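Local coordinates for protein Ika8 (Synthetic construct, PDB 6G6O) that is a computationally designed, symmetrical eight-bladed beta-propeller of WD40-type repeats, probably made to adopt that fold rather than to serve a biological role, at residues Glu92-Ala97 / Asp114-Val119; Leu141-Asn146 / Trp160-Gly165. One frame throughout, in Å; residues are numbered along the deposited sequence. Where two conformers were deposited one is given.

Contact 1 (Glu92-Ala97 / Asp114-Val119)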
loop_
_atom_site.group_PDB
_atom_site.type_symbol
_atom_site.label_atom_id
_atom_site.label_comp_id
_atom_site.label_asym_id
_atom_site.label_seq_id
_atom_site.Cartn_x
_atom_site.Cartn_y
_atom_site.Cartn_z
ATOM N N GLU A 92 12.507 -16.002 -9.326
ATOM C CA GLU A 92 11.622 -16.754 -10.209
ATOM C C GLU A 92 10.230 -16.140 -10.258
ATOM O O GLU A 92 9.525 -16.279 -11.264
ATOM C CB GLU A 92 11.550 -18.214 -9.758
ATOM C CG GLU A 92 10.840 -19.138 -10.732
ATOM C CD GLU A 92 11.596 -19.303 -12.035
ATOM O OE1 GLU A 92 12.844 -19.256 -12.008
ATOM O OE2 GLU A 92 10.942 -19.481 -13.085
ATOM N N GLY A 93 9.821 -15.453 -9.197
ATOM C CA GLY A 93 8.503 -14.865 -9.153
ATOM C C GLY A 93 7.408 -15.919 -9.088
ATOM O O GLY A 93 7.651 -17.120 -8.967
ATOM N N HIS A 94 6.177 -15.435 -9.174
ATOM C CA HIS A 94 5.000 -16.289 -9.127
ATOM C C HIS A 94 4.517 -16.612 -10.533
ATOM O O HIS A 94 4.882 -15.956 -11.512
ATOM C CB HIS A 94 3.869 -15.619 -8.343
ATOM C CG HIS A 94 4.183 -15.377 -6.902
ATOM N ND1 HIS A 94 3.426 -15.906 -5.878
ATOM C CD2 HIS A 94 5.159 -14.650 -6.310
ATOM C CE1 HIS A 94 3.924 -15.517 -4.718
ATOM N NE2 HIS A 94 4.977 -14.755 -4.952
ATOM N N GLN A 95 3.680 -17.642 -10.619
ATOM C CA GLN A 95 3.044 -18.026 -11.869
ATOM C C GLN A 95 1.768 -17.241 -12.143
ATOM O O GLN A 95 1.231 -17.327 -13.252
ATOM C CB GLN A 95 2.732 -19.528 -11.866
ATOM C CG GLN A 95 3.958 -20.428 -11.999
ATOM C CD GLN A 95 4.833 -20.427 -10.758
ATOM O OE1 GLN A 95 4.345 -20.254 -9.640
ATOM N NE2 GLN A 95 6.133 -20.616 -10.949
ATOM N N SER A 96 1.276 -16.487 -11.167
ATOM C CA SER A 96 0.087 -15.661 -11.303
ATOM C C SER A 96 0.443 -14.210 -10.988
ATOM O O SER A 96 1.570 -13.892 -10.606
ATOM C CB SER A 96 -1.034 -16.172 -10.395
ATOM O OG SER A 96 -0.959 -15.589 -9.109
ATOM N N ALA A 97 -0.542 -13.328 -11.141
ATOM C CA ALA A 97 -0.295 -11.896 -11.024
ATOM C C ALA A 97 0.142 -11.522 -9.614
ATOM O O ALA A 97 -0.511 -11.881 -8.629
ATOM C CB ALA A 97 -1.553 -11.115 -11.408
ATOM N N ASP A 114 -3.345 -15.953 -7.178
ATOM C CA ASP A 114 -3.784 -17.314 -6.901
ATOM C C ASP A 114 -3.733 -17.653 -5.419
ATOM O O ASP A 114 -4.123 -18.762 -5.039
ATOM C CB ASP A 114 -2.944 -18.316 -7.704
ATOM C CG ASP A 114 -1.458 -18.249 -7.380
ATOM O OD1 ASP A 114 -1.063 -17.535 -6.434
ATOM O OD2 ASP A 114 -0.675 -18.924 -8.083
ATOM N N GLY A 115 -3.267 -16.729 -4.581
ATOM C CA GLY A 115 -3.165 -16.943 -3.156
ATOM C C GLY A 115 -1.786 -17.314 -2.668
ATOM O O GLY A 115 -1.564 -17.336 -1.452
ATOM N N THR A 116 -0.853 -17.593 -3.572
ATOM C CA THR A 116 0.472 -18.037 -3.167
ATOM C C THR A 116 1.265 -16.896 -2.547
ATOM O O THR A 116 1.153 -15.739 -2.962
ATOM C CB THR A 116 1.228 -18.606 -4.367
ATOM O OG1 THR A 116 1.071 -17.733 -5.491
ATOM C CG2 THR A 116 0.691 -19.984 -4.725
ATOM N N ILE A 117 2.068 -17.231 -1.542
ATOM C CA ILE A 117 2.949 -16.284 -0.873
ATOM C C ILE A 117 4.356 -16.857 -0.893
ATOM O O ILE A 117 4.573 -17.990 -0.449
ATOM C CB ILE A 117 2.502 -16.004 0.573
ATOM C CG1 ILE A 117 1.037 -15.575 0.614
ATOM C CG2 ILE A 117 3.382 -14.944 1.203
ATOM C CD1 ILE A 117 0.461 -15.542 2.006
ATOM N N LYS A 118 5.305 -16.086 -1.410
ATOM C CA LYS A 118 6.688 -16.520 -1.502
ATOM C C LYS A 118 7.584 -15.550 -0.748
ATOM O O LYS A 118 7.293 -14.355 -0.653
ATOM C CB LYS A 118 7.145 -16.636 -2.960
ATOM C CG LYS A 118 6.489 -17.777 -3.724
ATOM C CD LYS A 118 7.177 -18.010 -5.056
ATOM C CE LYS A 118 6.470 -19.074 -5.875
ATOM N NZ LYS A 118 7.190 -19.346 -7.150
ATOM N N VAL A 119 8.678 -16.082 -0.209
ATOM C CA VAL A 119 9.629 -15.324 0.594
ATOM C C VAL A 119 10.995 -15.454 -0.060
ATOM O O VAL A 119 11.502 -16.571 -0.232
ATOM C CB VAL A 119 9.665 -15.817 2.048
ATOM C CG1 VAL A 119 10.853 -15.224 2.779
ATOM C CG2 VAL A 119 8.368 -15.468 2.757
HETATM O O HOH W 1 1.934 -18.700 -8.116
#

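Contact 2 (Leu141-Asn146 / Trp160-Gly165)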
loop_
_atom_site.group_PDB
_atom_site.type_symbol
_atom_site.label_atom_id
_atom_site.label_comp_id
_atom_site.label_asym_id
_atom_site.label_seq_id
_atom_site.Cartn_x
_atom_site.Cartn_y
_atom_site.Cartn_z
ATOM N N LEU A 141 -0.460 -7.350 2.630
ATOM C CA LEU A 141 0.782 -8.012 3.023
ATOM C C LEU A 141 1.579 -7.069 3.912
ATOM O O LEU A 141 2.092 -6.054 3.433
ATOM C CB LEU A 141 1.600 -8.415 1.799
ATOM C CG LEU A 141 1.720 -9.897 1.441
ATOM C CD1 LEU A 141 2.968 -10.129 0.604
ATOM C CD2 LEU A 141 1.745 -10.762 2.690
ATOM N N GLN A 142 1.691 -7.406 5.194
ATOM C CA GLN A 142 2.546 -6.686 6.127
ATOM C C GLN A 142 3.577 -7.652 6.689
ATOM O O GLN A 142 3.230 -8.759 7.111
ATOM C CB GLN A 142 1.732 -6.052 7.259
ATOM C CG GLN A 142 0.808 -4.931 6.805
ATOM C CD GLN A 142 1.549 -3.784 6.141
ATOM O OE1 GLN A 142 2.696 -3.489 6.477
ATOM N NE2 GLN A 142 0.892 -3.131 5.189
ATOM N N PHE A 143 4.840 -7.232 6.692
ATOM C CA PHE A 143 5.943 -8.105 7.072
ATOM C C PHE A 143 6.933 -7.324 7.921
ATOM O O PHE A 143 7.544 -6.364 7.440
ATOM C CB PHE A 143 6.626 -8.682 5.828
ATOM C CG PHE A 143 7.989 -9.245 6.085
ATOM C CD1 PHE A 143 8.201 -10.158 7.102
ATOM C CD2 PHE A 143 9.061 -8.870 5.294
ATOM C CE1 PHE A 143 9.457 -10.674 7.337
ATOM C CE2 PHE A 143 10.317 -9.386 5.522
ATOM C CZ PHE A 143 10.516 -10.290 6.544
ATOM N N LYS A 144 7.082 -7.733 9.181
ATOM C CA LYS A 144 8.054 -7.155 10.098
ATOM C C LYS A 144 8.564 -8.250 11.024
ATOM O O LYS A 144 7.807 -9.149 11.400
ATOM C CB LYS A 144 7.456 -6.014 10.939
ATOM C CG LYS A 144 6.781 -4.902 10.149
ATOM C CD LYS A 144 5.420 -4.552 10.734
ATOM C CE LYS A 144 4.569 -3.777 9.737
ATOM N NZ LYS A 144 3.177 -3.568 10.228
ATOM N N ASP A 145 9.846 -8.166 11.380
ATOM C CA ASP A 145 10.449 -9.009 12.416
ATOM C C ASP A 145 10.244 -10.496 12.129
ATOM O O ASP A 145 9.808 -11.266 12.988
ATOM C CB ASP A 145 9.902 -8.644 13.796
ATOM C CG ASP A 145 10.490 -7.356 14.334
ATOM O OD1 ASP A 145 11.729 -7.207 14.298
ATOM O OD2 ASP A 145 9.713 -6.491 14.790
ATOM N N ASN A 146 10.569 -10.898 10.901
ATOM C CA ASN A 146 10.446 -12.282 10.443
ATOM C C ASN A 146 9.028 -12.825 10.594
ATOM O O ASN A 146 8.827 -14.042 10.637
ATOM C CB ASN A 146 11.439 -13.198 11.167
ATOM C CG ASN A 146 12.810 -13.202 10.519
ATOM O OD1 ASN A 146 12.932 -13.320 9.299
ATOM N ND2 ASN A 146 13.851 -13.077 11.334
ATOM N N TRP A 160 2.376 -16.046 9.499
ATOM C CA TRP A 160 3.459 -17.001 9.313
ATOM C C TRP A 160 4.740 -16.458 9.930
ATOM O O TRP A 160 4.963 -15.245 9.972
ATOM C CB TRP A 160 3.715 -17.299 7.828
ATOM C CG TRP A 160 2.487 -17.442 6.985
ATOM C CD1 TRP A 160 1.694 -16.437 6.511
ATOM C CD2 TRP A 160 1.922 -18.665 6.494
ATOM N NE1 TRP A 160 0.664 -16.959 5.765
ATOM C CE2 TRP A 160 0.782 -18.323 5.738
ATOM C CE3 TRP A 160 2.267 -20.014 6.624
ATOM C CZ2 TRP A 160 -0.015 -19.284 5.115
ATOM C CZ3 TRP A 160 1.475 -20.965 6.004
ATOM C CH2 TRP A 160 0.348 -20.595 5.260
ATOM N N TYR A 161 5.586 -17.368 10.402
ATOM C CA TYR A 161 6.929 -17.028 10.850
ATOM C C TYR A 161 7.922 -17.519 9.806
ATOM O O TYR A 161 7.953 -18.713 9.488
ATOM C CB TYR A 161 7.240 -17.632 12.219
ATOM C CG TYR A 161 8.438 -16.988 12.879
ATOM C CD1 TYR A 161 8.313 -15.785 13.561
ATOM C CD2 TYR A 161 9.697 -17.571 12.803
ATOM C CE1 TYR A 161 9.405 -15.186 14.160
ATOM C CE2 TYR A 161 10.795 -16.977 13.398
ATOM C CZ TYR A 161 10.643 -15.785 14.075
ATOM O OH TYR A 161 11.731 -15.188 14.670
ATOM N N ILE A 162 8.725 -16.593 9.275
ATOM C CA ILE A 162 9.663 -16.935 8.215
ATOM C C ILE A 162 10.706 -17.914 8.736
ATOM O O ILE A 162 11.207 -17.785 9.861
ATOM C CB ILE A 162 10.315 -15.659 7.657
ATOM C CG1 ILE A 162 9.251 -14.768 7.013
ATOM C CG2 ILE A 162 11.419 -15.999 6.660
ATOM C CD1 ILE A 162 9.794 -13.812 5.979
ATOM N N GLY A 163 11.033 -18.908 7.913
ATOM C CA GLY A 163 11.970 -19.940 8.304
ATOM C C GLY A 163 11.259 -21.189 8.779
ATOM O O GLY A 163 11.492 -22.284 8.260
ATOM N N THR A 164 10.384 -21.027 9.774
ATOM C CA THR A 164 9.577 -22.150 10.238
ATOM C C THR A 164 8.561 -22.575 9.187
ATOM O O THR A 164 8.211 -23.758 9.107
ATOM C CB THR A 164 8.871 -21.784 11.545
ATOM O OG1 THR A 164 9.803 -21.150 12.429
ATOM C CG2 THR A 164 8.306 -23.026 12.217
ATOM N N GLY A 165 8.081 -21.633 8.374
ATOM C CA GLY A 165 7.137 -21.929 7.320
ATOM C C GLY A 165 5.714 -22.171 7.772
ATOM O O GLY A 165 4.793 -22.038 6.958
#

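Contact 1 (Glu92-Ala97 / Asp114-Val119)
His94 is wedged against Thr116 and Lys118, bringing the Gly-His pair typical of WD40 repeats onto strand 117-121 of the blade this loop leads into. Its CG sits anti to the carbonyl carbon and beside the backbone N (chi1 -63°), and His94 ND1 donates a hydrogen bond of 3.0 Å to Thr116 OG1, which lies almost in the ring plane; N-H...O is 159°. NE2 is satisfied by Ser110 OG on strand 107-112, so both ring nitrogens of this buried histidine have partners. Lys118 runs extended over one ring face, with CD 4.0 Å from the ring centroid in a CH-pi contact. Lys118 NZ donates a hydrogen bond to Gly93 O (2.9 Å), tilted 34° from the carbonyl plane; Gly93 suits its place because its phi is positive. At the other end, Asp114 N donates to Ser96 OG (3.1 Å), and Asp114 OD1 accepts from Thr116 N in an Asx turn that shapes the bend before the strand.

The solvent side is looser. There Gln95 is exposed, and a water bridges Gln95 N to Asp114 OD2, 2.6 Å from the latter.

An alanine in place of His94 would probably leave Thr116 OG1 and Ser110 OG without their ring partner and open a gap beneath the lysine chain. The chemistry implies that directed polar bonds, rather than apolar packing alone, fix this loop to the strand.

Contact 2 (Leu141-Asn146 / Trp160-Gly165)
Asn146 and Ile162 meet backbone to backbone where the end of strand 157-161 meets the hairpin turn before strand 147-152. The blade is the four-stranded antiparallel sheet typical of WD40 proteins, and Asp145 and Asn146 form the two-residue hairpin turn between strands 138-144 and 147-152. Both have positive phi, a conformation that asparagine and aspartate tolerate better than most residues with a side chain. Ile162 N donates to Asn146 O at 2.9 Å with an N-H...O angle of 165°, continuing the antiparallel pairing in which Trp160 bonds to Val148.

The Ile162 side chain can be traced outward from this bond. Ile162 CB lies 3.9 Å from Asn146 OD1. The CG2 branch, anti to the backbone N, borders that same amide oxygen, whereas Ile162 CG1 turns the other way and passes 3.7 Å from Asn146 O. At the tip, Ile162 CD1 reaches the Phe143 ring, 3.4 Å from Phe143 CE1 and almost as close to CZ, with the two side chains crossing at about a right angle. Ile107 of the preceding blade touches both Phe143 and Ile162, so a branched aliphatic chain and a large ring are well suited to filling this seam.

With CG anti to the backbone N (chi1 -164°) and the ring turned by chi2, Tyr161 presents one ring face to Asn146 O; Asn146 CB sits 4.0 Å from Tyr161 CZ. Over this face, toward the rim, lies Asn146 O, 3.4 Å from Tyr161 CD1.

From the N terminus, the chain passes 92-97, runs through strands 98-104 and 107-112, and returns as 114-119, where contact 1 closes its loop. It then forms strand 127-131, an outermost strand of that sheet, and enters the next blade. There contact 2 closes when the end of strand 157-161 returns to the turn at Asn146, enclosing strand 147-152 in its loop. The two loops follow in series and neither nest nor cross. Contact 1 fastens the segment entering a blade to its third strand, whereas contact 2 joins the first hairpin turn of the next blade to the end of its third strand. Their centres are 16 Å apart, yet they touch between blades: Val119 CG1 lies 3.7 Å from Ile162 CD1, and Ile117 packs against Trp160.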